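Local atomic coordinates of GDP-6-deoxy-D-mannose reductase (Pseudomonas aeruginosa, PDB entry 6X3B), a protein that probably reduces GDP-4-dehydro-6-deoxy-D-mannose to GDP-rhamnose with NADPH, on the pathway to the O-antigen of the outer-membrane lipopolysaccharide. Residues D59-D64 and L97-L102; I139-I144 and H291-D296; V228-L233 and T298-E303. All blocks are in the same frame, centred on the assembly; numbering follows the deposited sequence.

Contact 1: residues D59-D64 and L97-L102; sequences DLLEPD and LQINLL. With NDP (NADPH dihydro-nicotinamide-adenine-dinucleotide phosphate), chain E.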
loop_
_atom_site.group_PDB
_atom_site.type_symbol
_atom_site.label_atom_id
_atom_site.label_comp_id
_atom_site.label_asym_id
_atom_site.label_seq_id
_atom_site.Cartn_x
_atom_site.Cartn_y
_atom_site.Cartn_z
ATOM N N ASP A 59 22.453 7.290 3.305
ATOM C CA ASP A 59 21.220 7.266 4.076
ATOM C C ASP A 59 20.067 7.457 3.100
ATOM O O ASP A 59 19.987 8.492 2.435
ATOM C CB ASP A 59 21.219 8.365 5.140
ATOM C CG ASP A 59 20.111 8.192 6.156
ATOM O OD1 ASP A 59 19.044 7.645 5.794
ATOM O OD2 ASP A 59 20.313 8.607 7.318
ATOM N N LEU A 60 19.162 6.480 3.050
ATOM C CA LEU A 60 18.034 6.547 2.130
ATOM C C LEU A 60 17.109 7.711 2.439
ATOM O O LEU A 60 16.382 8.173 1.543
ATOM C CB LEU A 60 17.276 5.222 2.158
ATOM C CG LEU A 60 18.024 4.078 1.462
ATOM C CD1 LEU A 60 17.397 2.735 1.741
ATOM C CD2 LEU A 60 18.093 4.321 -0.029
ATOM N N LEU A 61 17.132 8.205 3.678
ATOM C CA LEU A 61 16.400 9.406 4.055
ATOM C C LEU A 61 17.023 10.691 3.524
ATOM O O LEU A 61 16.388 11.743 3.636
ATOM C CB LEU A 61 16.324 9.499 5.578
ATOM C CG LEU A 61 15.535 8.392 6.279
ATOM C CD1 LEU A 61 15.691 8.519 7.782
ATOM C CD2 LEU A 61 14.082 8.491 5.891
ATOM N N GLU A 62 18.242 10.652 2.987
ATOM C CA GLU A 62 18.955 11.867 2.588
ATOM C C GLU A 62 19.289 11.794 1.101
ATOM O O GLU A 62 20.307 11.197 0.722
ATOM C CB GLU A 62 20.233 12.046 3.415
ATOM C CG GLU A 62 20.084 12.956 4.633
ATOM C CD GLU A 62 19.997 14.455 4.286
ATOM O OE1 GLU A 62 20.647 14.906 3.315
ATOM O OE2 GLU A 62 19.268 15.187 4.996
ATOM N N PRO A 63 18.468 12.381 0.225
ATOM C CA PRO A 63 18.744 12.297 -1.220
ATOM C C PRO A 63 20.145 12.741 -1.628
ATOM O O PRO A 63 20.705 12.166 -2.569
ATOM C CB PRO A 63 17.658 13.199 -1.823
ATOM C CG PRO A 63 16.504 13.070 -0.877
ATOM C CD PRO A 63 17.139 12.956 0.505
ATOM N N ASP A 64 20.747 13.723 -0.950
ATOM C CA ASP A 64 22.095 14.143 -1.355
ATOM C C ASP A 64 23.139 13.057 -1.152
ATOM O O ASP A 64 24.181 13.091 -1.814
ATOM C CB ASP A 64 22.547 15.391 -0.593
ATOM C CG ASP A 64 21.648 16.571 -0.837
ATOM O OD1 ASP A 64 20.969 16.591 -1.890
ATOM O OD2 ASP A 64 21.611 17.468 0.032
ATOM N N LEU A 97 7.707 4.307 8.221
ATOM C CA LEU A 97 7.161 4.679 6.920
ATOM C C LEU A 97 8.144 5.534 6.140
ATOM O O LEU A 97 8.315 5.329 4.935
ATOM C CB LEU A 97 5.824 5.409 7.081
ATOM C CG LEU A 97 4.700 4.525 7.614
ATOM C CD1 LEU A 97 3.503 5.415 7.959
ATOM C CD2 LEU A 97 4.304 3.453 6.586
ATOM N N GLN A 98 8.810 6.488 6.813
ATOM C CA GLN A 98 9.789 7.334 6.138
ATOM C C GLN A 98 10.910 6.499 5.535
ATOM O O GLN A 98 11.267 6.676 4.365
ATOM C CB GLN A 98 10.374 8.380 7.106
ATOM C CG GLN A 98 9.350 9.396 7.692
ATOM C CD GLN A 98 8.842 10.381 6.656
ATOM O OE1 GLN A 98 9.352 10.438 5.528
ATOM N NE2 GLN A 98 7.821 11.149 7.018
ATOM N N ILE A 99 11.488 5.594 6.330
ATOM C CA ILE A 99 12.621 4.799 5.859
ATOM C C ILE A 99 12.178 3.847 4.752
ATOM O O ILE A 99 12.803 3.765 3.685
ATOM C CB ILE A 99 13.253 4.015 7.025
ATOM C CG1 ILE A 99 13.836 4.975 8.072
ATOM C CG2 ILE A 99 14.289 3.005 6.479
ATOM C CD1 ILE A 99 14.435 4.274 9.290
ATOM N N ASN A 100 11.107 3.098 5.003
ATOM C CA ASN A 100 10.772 2.012 4.100
ATOM C C ASN A 100 10.039 2.497 2.860
ATOM O O ASN A 100 10.190 1.902 1.783
ATOM C CB ASN A 100 9.958 0.953 4.821
ATOM C CG ASN A 100 10.794 0.159 5.821
ATOM O OD1 ASN A 100 12.018 0.325 5.901
ATOM N ND2 ASN A 100 10.134 -0.701 6.592
ATOM N N LEU A 101 9.265 3.572 2.963
ATOM C CA LEU A 101 8.528 4.041 1.794
ATOM C C LEU A 101 9.200 5.249 1.162
ATOM O O LEU A 101 9.538 5.226 -0.028
ATOM C CB LEU A 101 7.071 4.373 2.164
ATOM C CG LEU A 101 6.244 4.880 0.988
ATOM C CD1 LEU A 101 6.148 3.783 -0.083
ATOM C CD2 LEU A 101 4.851 5.244 1.505
ATOM N N LEU A 102 9.390 6.320 1.940
ATOM C CA LEU A 102 10.051 7.496 1.387
ATOM C C LEU A 102 11.507 7.195 1.040
ATOM O O LEU A 102 12.043 7.757 0.083
ATOM C CB LEU A 102 9.943 8.671 2.361
ATOM C CG LEU A 102 8.607 9.436 2.283
ATOM C CD1 LEU A 102 8.412 10.001 0.878
ATOM C CD2 LEU A 102 7.419 8.552 2.626
HETATM P PA NDP E . 18.499 -5.861 8.577
HETATM O O1A NDP E . 17.706 -5.018 9.517
HETATM O O2A NDP E . 19.385 -6.919 9.143
HETATM O O5B NDP E . 19.355 -4.918 7.605
HETATM C C5B NDP E . 18.800 -3.645 7.196
HETATM C C4B NDP E . 19.792 -2.941 6.304
HETATM O O4B NDP E . 19.232 -1.675 5.871
HETATM C C3B NDP E . 21.150 -2.606 6.940
HETATM O O3B NDP E . 22.213 -2.848 6.027
HETATM C C2B NDP E . 21.008 -1.129 7.285
HETATM O O2B NDP E . 22.281 -0.488 7.278
HETATM C C1B NDP E . 20.160 -0.646 6.116
HETATM N N9A NDP E . 19.436 0.589 6.384
HETATM C C8A NDP E . 18.495 0.798 7.361
HETATM N N7A NDP E . 18.016 2.016 7.367
HETATM C C5A NDP E . 18.682 2.652 6.331
HETATM C C6A NDP E . 18.621 3.963 5.824
HETATM N N6A NDP E . 17.809 4.878 6.346
HETATM N N1A NDP E . 19.421 4.281 4.779
HETATM C C2A NDP E . 20.223 3.328 4.288
HETATM N N3A NDP E . 20.367 2.065 4.679
HETATM C C4A NDP E . 19.561 1.783 5.716
HETATM O O3 NDP E . 17.500 -6.550 7.532
HETATM P PN NDP E . 17.446 -8.051 6.977
HETATM O O1N NDP E . 18.700 -8.319 6.215
HETATM O O2N NDP E . 17.091 -8.962 8.103
HETATM O O5D NDP E . 16.213 -7.962 5.958
HETATM C C5D NDP E . 16.482 -7.713 4.557
HETATM C C4D NDP E . 15.176 -7.471 3.842
HETATM O O4D NDP E . 14.351 -8.659 3.950
HETATM C C3D NDP E . 14.326 -6.312 4.381
HETATM O O3D NDP E . 13.692 -5.605 3.324
HETATM C C2D NDP E . 13.326 -7.041 5.275
HETATM O O2D NDP E . 12.118 -6.318 5.457
HETATM C C1D NDP E . 13.097 -8.333 4.499
HETATM N N1N NDP E . 12.652 -9.455 5.376
HETATM C C2N NDP E . 13.520 -10.059 6.245
HETATM C C3N NDP E . 13.173 -11.184 6.944
HETATM C C7N NDP E . 14.059 -11.622 8.046
HETATM O O7N NDP E . 13.732 -12.583 8.750
HETATM N N7N NDP E . 15.190 -10.961 8.243
HETATM C C4N NDP E . 11.926 -11.902 6.556
HETATM C C5N NDP E . 11.051 -11.134 5.656
HETATM C C6N NDP E . 11.353 -9.900 5.325
HETATM P P2B NDP E . 22.656 0.089 8.739
HETATM O O1X NDP E . 24.014 0.738 8.586
HETATM O O2X NDP E . 21.584 1.089 9.115
HETATM O O3X NDP E . 22.690 -1.093 9.685
#
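Leu-61 meets Gln-98 and Ile-99 through its two methyl branches; no hydrogen bond joins the two segments, which touch mainly through this leucine. CD1 of Leu-61 lies 4.0 Å from CG1 of Ile-99, the two side chains crossing at a slant. CD2 of Leu-61 reaches the helix backbone, 3.7 Å from the carbonyl O of Gln-98, and also touches the CB of that glutamine. With CG beside its backbone N (chi1 -64°), Leu-61 swings its fork toward the helix although its CB does not start out that way. One methyl meets Ile-99 while the other lies against Gln-98, which suits a forked aliphatic chain.

The hydrogen bonds run from the loop to the cofactor. The backbone N of Leu-60 donates to N1A of NADPH over 2.8 Å in an almost straight bond (179°), while N6A donates to OD1 of Asp-59 at 3.1 Å. The same OD1 accepts from the backbone N of Leu-61 at 2.9 Å, met from above the carboxylate plane; this Asx turn, with the type I beta turn from Asp-59 to Glu-62, probably helps to hold the carboxylate where N6A meets it.

Van der Waals contacts complete the adenine site. CG of Leu-60 lies 3.6 Å from N1A, and the short branch of Ile-99, CG2, comes within 4.0 Å of N7A. Gln-98 also lies at the dimer interface, where its OE1 is hydrogen-bonded to NE2 of Gln-98 of the second subunit.

Reading the Watson-Crick edge of adenine (N1 and N6) with one backbone N-H and one acidic side chain, against an apolar wall, is characteristic of the adenine pocket in Rossmann-fold epimerase/dehydratase enzymes.

Contact 2: residues I139-I144 and H291-D296; sequences IHEELI and HARLHD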
loop_
_atom_site.group_PDB
_atom_site.type_symbol
_atom_site.label_atom_id
_atom_site.label_comp_id
_atom_site.label_asym_id
_atom_site.label_seq_id
_atom_site.Cartn_x
_atom_site.Cartn_y
_atom_site.Cartn_z
ATOM N N ILE A 139 -0.832 -19.906 1.124
ATOM C CA ILE A 139 -1.013 -18.518 0.705
ATOM C C ILE A 139 -0.483 -18.318 -0.705
ATOM O O ILE A 139 0.658 -18.672 -1.008
ATOM C CB ILE A 139 -0.299 -17.574 1.684
ATOM C CG1 ILE A 139 -0.909 -17.690 3.081
ATOM C CG2 ILE A 139 -0.306 -16.139 1.140
ATOM C CD1 ILE A 139 -0.197 -16.867 4.098
ATOM N N HIS A 140 -1.303 -17.734 -1.569
ATOM C CA HIS A 140 -0.909 -17.450 -2.939
ATOM C C HIS A 140 -1.018 -15.951 -3.192
ATOM O O HIS A 140 -1.669 -15.214 -2.439
ATOM C CB HIS A 140 -1.767 -18.233 -3.931
ATOM C CG HIS A 140 -3.227 -17.959 -3.787
ATOM N ND1 HIS A 140 -3.904 -17.085 -4.609
ATOM C CD2 HIS A 140 -4.136 -18.410 -2.888
ATOM C CE1 HIS A 140 -5.171 -17.024 -4.234
ATOM N NE2 HIS A 140 -5.336 -17.816 -3.191
ATOM N N GLU A 141 -0.382 -15.501 -4.276
ATOM C CA GLU A 141 -0.228 -14.071 -4.518
ATOM C C GLU A 141 -1.537 -13.369 -4.876
ATOM O O GLU A 141 -1.564 -12.135 -4.925
ATOM C CB GLU A 141 0.799 -13.845 -5.629
ATOM C CG GLU A 141 2.233 -14.224 -5.236
ATOM C CD GLU A 141 2.544 -15.697 -5.434
ATOM O OE1 GLU A 141 1.609 -16.519 -5.579
ATOM O OE2 GLU A 141 3.751 -16.042 -5.422
ATOM N N GLU A 142 -2.612 -14.103 -5.126
ATOM C CA GLU A 142 -3.889 -13.476 -5.446
ATOM C C GLU A 142 -4.732 -13.237 -4.203
ATOM O O GLU A 142 -5.850 -12.713 -4.303
ATOM C CB GLU A 142 -4.662 -14.336 -6.457
ATOM C CG GLU A 142 -4.035 -14.338 -7.832
ATOM C CD GLU A 142 -3.884 -12.935 -8.387
ATOM O OE1 GLU A 142 -4.860 -12.160 -8.303
ATOM O OE2 GLU A 142 -2.786 -12.600 -8.895
ATOM N N LEU A 143 -4.226 -13.611 -3.042
ATOM C CA LEU A 143 -4.931 -13.357 -1.798
ATOM C C LEU A 143 -4.719 -11.899 -1.412
ATOM O O LEU A 143 -3.591 -11.401 -1.430
ATOM C CB LEU A 143 -4.431 -14.311 -0.718
ATOM C CG LEU A 143 -5.083 -14.272 0.659
ATOM C CD1 LEU A 143 -6.528 -14.787 0.589
ATOM C CD2 LEU A 143 -4.261 -15.101 1.633
ATOM N N ILE A 144 -5.808 -11.199 -1.117
ATOM C CA ILE A 144 -5.679 -9.786 -0.754
ATOM C C ILE A 144 -4.972 -9.682 0.592
ATOM O O ILE A 144 -5.386 -10.343 1.560
ATOM C CB ILE A 144 -7.052 -9.115 -0.711
ATOM C CG1 ILE A 144 -7.591 -8.959 -2.139
ATOM C CG2 ILE A 144 -6.953 -7.760 0.002
ATOM C CD1 ILE A 144 -8.985 -8.403 -2.209
ATOM N N HIS A 291 4.852 -21.343 -3.455
ATOM C CA HIS A 291 5.876 -20.798 -4.336
ATOM C C HIS A 291 5.684 -21.253 -5.775
ATOM O O HIS A 291 6.630 -21.189 -6.565
ATOM C CB HIS A 291 7.280 -21.161 -3.845
ATOM C CG HIS A 291 7.559 -22.635 -3.793
ATOM N ND1 HIS A 291 8.101 -23.246 -2.685
ATOM C CD2 HIS A 291 7.398 -23.612 -4.721
ATOM C CE1 HIS A 291 8.258 -24.537 -2.926
ATOM N NE2 HIS A 291 7.830 -24.786 -4.151
ATOM N N ALA A 292 4.469 -21.700 -6.130
ATOM C CA ALA A 292 4.207 -22.146 -7.498
ATOM C C ALA A 292 4.552 -21.066 -8.507
ATOM O O ALA A 292 5.137 -21.352 -9.558
ATOM C CB ALA A 292 2.739 -22.562 -7.663
ATOM N N ARG A 293 4.206 -19.814 -8.211
ATOM C CA ARG A 293 4.428 -18.766 -9.197
ATOM C C ARG A 293 5.919 -18.579 -9.464
ATOM O O ARG A 293 6.358 -18.509 -10.617
ATOM C CB ARG A 293 3.775 -17.469 -8.736
ATOM C CG ARG A 293 3.846 -16.360 -9.757
ATOM C CD ARG A 293 3.203 -15.079 -9.214
ATOM N NE ARG A 293 1.742 -15.080 -9.309
ATOM C CZ ARG A 293 0.997 -13.977 -9.220
ATOM N NH1 ARG A 293 1.581 -12.790 -9.025
ATOM N NH2 ARG A 293 -0.327 -14.049 -9.334
ATOM N N LEU A 294 6.710 -18.519 -8.397
ATOM C CA LEU A 294 8.149 -18.343 -8.512
ATOM C C LEU A 294 8.802 -19.540 -9.194
ATOM O O LEU A 294 9.702 -19.376 -10.034
ATOM C CB LEU A 294 8.717 -18.142 -7.113
ATOM C CG LEU A 294 10.218 -18.325 -6.894
ATOM C CD1 LEU A 294 10.883 -17.177 -7.560
ATOM C CD2 LEU A 294 10.503 -18.325 -5.377
ATOM N N HIS A 295 8.378 -20.758 -8.840
ATOM C CA HIS A 295 8.973 -21.922 -9.487
ATOM C C HIS A 295 8.621 -21.963 -10.973
ATOM O O HIS A 295 9.489 -22.226 -11.818
ATOM C CB HIS A 295 8.539 -23.216 -8.806
ATOM C CG HIS A 295 8.914 -24.436 -9.586
ATOM N ND1 HIS A 295 10.207 -24.915 -9.642
ATOM C CD2 HIS A 295 8.181 -25.230 -10.406
ATOM C CE1 HIS A 295 10.247 -25.969 -10.440
ATOM N NE2 HIS A 295 9.032 -26.179 -10.916
ATOM N N ASP A 296 7.365 -21.658 -11.319
ATOM C CA ASP A 296 6.969 -21.694 -12.727
ATOM C C ASP A 296 7.705 -20.636 -13.535
ATOM O O ASP A 296 8.056 -20.867 -14.698
ATOM C CB ASP A 296 5.452 -21.514 -12.870
ATOM C CG ASP A 296 4.671 -22.694 -12.318
ATOM O OD1 ASP A 296 5.267 -23.784 -12.165
ATOM O OD2 ASP A 296 3.468 -22.540 -12.038
HETATM O O HOH W 1 5.822 -17.900 -5.695
HETATM O O HOH W 2 2.525 -18.996 -5.975
#
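Arg-293, in the first turn of helix 292-298, and Glu-141 and Glu-142, in the type I beta turn from His-140 to Leu-143, form a charged junction between the loop after strand 119-123 and a short helix near the C-terminal end of the chain. Arginine suits the site because its flat head can stack with one acid while binding another at its rim.

CB of Glu-141 sits over the centre of one guanidinium face, 3.6 Å from CZ of Arg-293. The two side chains slide past each other in opposite directions, their planar ends stacked and 2° apart, and OE1 of Glu-141 thus lies well out of the guanidinium plane, 4.0 Å from NE of Arg-293: the charges attract, but no N-H points at the oxygen. Instead this buried carboxylate faces the start of the helix, where backbone N-H groups lack helical acceptors. One water links OE2 of Glu-141 (2.8 Å) to the donor N of Leu-294, and a second links OE1 to the donor N of Arg-293. The backbone N of Asn-246 also donates to OE2, and such surroundings would probably favour the charged acid.

Arg-293 stays extended until a bend at chi3 (-80°) lays the guanidinium over CB of Glu-141. Its NH1 donates to the carbonyl O of Val-244, and NH2 forms a salt bridge with exposed Glu-142: OE2 accepts through its anti lone pair, near the guanidinium plane, at 2.9 Å and 141°.

Contact 3: residues V228-L233 and T298-E303; sequences VLSAYL and TGWKPE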
loop_
_atom_site.group_PDB
_atom_site.type_symbol
_atom_site.label_atom_id
_atom_site.label_comp_id
_atom_site.label_asym_id
_atom_site.label_seq_id
_atom_site.Cartn_x
_atom_site.Cartn_y
_atom_site.Cartn_z
ATOM N N VAL A 228 16.682 -18.309 -0.004
ATOM C CA VAL A 228 16.051 -17.017 -0.252
ATOM C C VAL A 228 16.877 -16.210 -1.244
ATOM O O VAL A 228 16.342 -15.636 -2.198
ATOM C CB VAL A 228 15.854 -16.251 1.067
ATOM C CG1 VAL A 228 15.292 -14.868 0.785
ATOM C CG2 VAL A 228 14.944 -17.026 2.002
ATOM N N LEU A 229 18.197 -16.136 -1.018
ATOM C CA LEU A 229 19.068 -15.426 -1.949
ATOM C C LEU A 229 18.974 -15.994 -3.354
ATOM O O LEU A 229 19.005 -15.249 -4.341
ATOM C CB LEU A 229 20.516 -15.508 -1.483
ATOM C CG LEU A 229 20.746 -14.757 -0.194
ATOM C CD1 LEU A 229 22.196 -14.942 0.199
ATOM C CD2 LEU A 229 20.389 -13.307 -0.448
ATOM N N SER A 230 18.958 -17.313 -3.468
ATOM C CA SER A 230 18.972 -17.907 -4.797
ATOM C C SER A 230 17.677 -17.593 -5.530
ATOM O O SER A 230 17.673 -17.386 -6.749
ATOM C CB SER A 230 19.198 -19.414 -4.680
ATOM O OG SER A 230 18.857 -20.073 -5.884
ATOM N N ALA A 231 16.576 -17.509 -4.785
ATOM C CA ALA A 231 15.313 -17.088 -5.375
ATOM C C ALA A 231 15.397 -15.669 -5.908
ATOM O O ALA A 231 14.861 -15.386 -6.977
ATOM C CB ALA A 231 14.186 -17.216 -4.340
ATOM N N TYR A 232 16.057 -14.744 -5.173
ATOM C CA TYR A 232 16.141 -13.358 -5.651
ATOM C C TYR A 232 16.942 -13.266 -6.941
ATOM O O TYR A 232 16.578 -12.523 -7.867
ATOM C CB TYR A 232 16.784 -12.433 -4.601
ATOM C CG TYR A 232 16.021 -12.283 -3.303
ATOM C CD1 TYR A 232 14.710 -12.748 -3.171
ATOM C CD2 TYR A 232 16.629 -11.686 -2.203
ATOM C CE1 TYR A 232 14.022 -12.629 -1.956
ATOM C CE2 TYR A 232 15.965 -11.545 -0.989
ATOM C CZ TYR A 232 14.660 -12.014 -0.865
ATOM O OH TYR A 232 13.975 -11.889 0.330
ATOM N N LEU A 233 18.058 -13.992 -7.012
ATOM C CA LEU A 233 18.880 -13.946 -8.225
ATOM C C LEU A 233 18.158 -14.579 -9.414
ATOM O O LEU A 233 18.302 -14.115 -10.558
ATOM C CB LEU A 233 20.217 -14.644 -7.968
ATOM C CG LEU A 233 21.119 -13.951 -6.928
ATOM C CD1 LEU A 233 22.399 -14.765 -6.716
ATOM C CD2 LEU A 233 21.455 -12.504 -7.337
ATOM N N THR A 298 10.755 -19.183 -12.803
ATOM C CA THR A 298 12.203 -19.122 -12.674
ATOM C C THR A 298 12.894 -20.466 -12.629
ATOM O O THR A 298 14.112 -20.506 -12.821
ATOM C CB THR A 298 12.607 -18.358 -11.397
ATOM O OG1 THR A 298 12.356 -19.188 -10.248
ATOM C CG2 THR A 298 11.822 -17.053 -11.278
ATOM N N GLY A 299 12.178 -21.553 -12.343
ATOM C CA GLY A 299 12.799 -22.836 -12.101
ATOM C C GLY A 299 13.293 -23.045 -10.685
ATOM O O GLY A 299 13.679 -24.174 -10.342
ATOM N N TRP A 300 13.269 -21.982 -9.879
ATOM C CA TRP A 300 13.763 -22.019 -8.478
ATOM C C TRP A 300 13.104 -23.141 -7.668
ATOM O O TRP A 300 11.889 -23.353 -7.806
ATOM C CB TRP A 300 13.558 -20.658 -7.797
ATOM C CG TRP A 300 13.986 -20.615 -6.361
ATOM C CD1 TRP A 300 15.207 -20.251 -5.878
ATOM C CD2 TRP A 300 13.199 -20.981 -5.216
ATOM N NE1 TRP A 300 15.229 -20.350 -4.513
ATOM C CE2 TRP A 300 14.011 -20.794 -4.078
ATOM C CE3 TRP A 300 11.887 -21.432 -5.036
ATOM C CZ2 TRP A 300 13.552 -21.043 -2.787
ATOM C CZ3 TRP A 300 11.436 -21.680 -3.760
ATOM C CH2 TRP A 300 12.258 -21.487 -2.652
ATOM N N LYS A 301 13.909 -23.814 -6.845
ATOM C CA LYS A 301 13.453 -24.866 -5.907
ATOM C C LYS A 301 14.321 -24.761 -4.647
ATOM O O LYS A 301 15.494 -24.393 -4.784
ATOM C CB LYS A 301 13.579 -26.252 -6.545
ATOM C CG LYS A 301 13.071 -27.412 -5.698
ATOM C CD LYS A 301 13.173 -28.754 -6.393
ATOM C CE LYS A 301 12.691 -29.911 -5.543
ATOM N NZ LYS A 301 12.804 -31.209 -6.252
ATOM N N PRO A 302 13.789 -24.990 -3.428
ATOM C CA PRO A 302 14.610 -24.952 -2.218
ATOM C C PRO A 302 15.610 -26.114 -2.285
ATOM O O PRO A 302 15.230 -27.175 -2.720
ATOM C CB PRO A 302 13.614 -25.195 -1.076
ATOM C CG PRO A 302 12.268 -24.876 -1.675
ATOM C CD PRO A 302 12.383 -25.240 -3.139
ATOM N N GLU A 303 16.851 -25.874 -1.857
ATOM C CA GLU A 303 17.893 -26.888 -1.884
ATOM C C GLU A 303 18.496 -27.229 -0.525
ATOM O O GLU A 303 19.128 -28.286 -0.407
ATOM C CB GLU A 303 19.043 -26.449 -2.808
ATOM C CG GLU A 303 18.661 -26.352 -4.282
ATOM C CD GLU A 303 18.791 -27.667 -4.998
ATOM O OE1 GLU A 303 17.823 -28.460 -4.961
ATOM O OE2 GLU A 303 19.867 -27.913 -5.582
#
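Ala-231 presses its methyl group against one face of the Trp-300 indole in a CH-pi contact. CB of Ala-231 stands 3.5 Å from the centroid of the five-membered ring of Trp-300, 19° off the normal. CD1 of Trp-300 comes within 3.2 Å of CA of Ala-231, a tight fit that suits alanine, whose small side chain lets the indole settle onto helix 225-238. Alongside, OG of Ser-230 lies 3.7 Å from CD1 of Trp-300. A chi1 of 178° directs the indole from the loop toward the helix. Pro-302 N lies above the opposite face, toward its rim, while Leu-294 packs on the indole and His-291 meets it edge-to-face.

Among polar groups, NE1 of Trp-300 approaches N of Ala-231 to 3.2 Å, but both are donors and do not bond. NE1 donates to the carbonyl O of Asp-227, one residue before 228-233; N of Ala-231, four residues on, probably points at the same oxygen, which would bring the two donors together. The backbone N of Trp-300 donates to OG1 of Thr-298 at 3.0 Å and 158°, an ST turn; OG1 is also hydrogen-bonded to the carbonyl O of Leu-294. Gly-299, at positive phi, leaves the helix without a side chain to clash with the preceding carbonyl.

The loop after helix 292-298 thus docks by dispersion and CH-pi contact, and burial costs the indole N-H no hydrogen bond.

Contact 1 stands apart: its centre is about 29 Å from those of contacts 2 and 3, and it lies across the chain's centre from contact 3. Its segments close before the others open, and it belongs to the adenine end of the cofactor site. Contacts 2 and 3, their centres about 14 Å apart, interleave along the chain in the order 139-144, 228-233, 291-296, 298-303. Contact 2 uses helix 292-298 and contact 3 the loop that leaves it; a probable hydrogen bond from ND1 of His-295 to O of Trp-300 connects them. This late region is therefore tied to the loop before helix 150-169 and to helix 225-238. Contacts 1 and 2 also touch the second subunit.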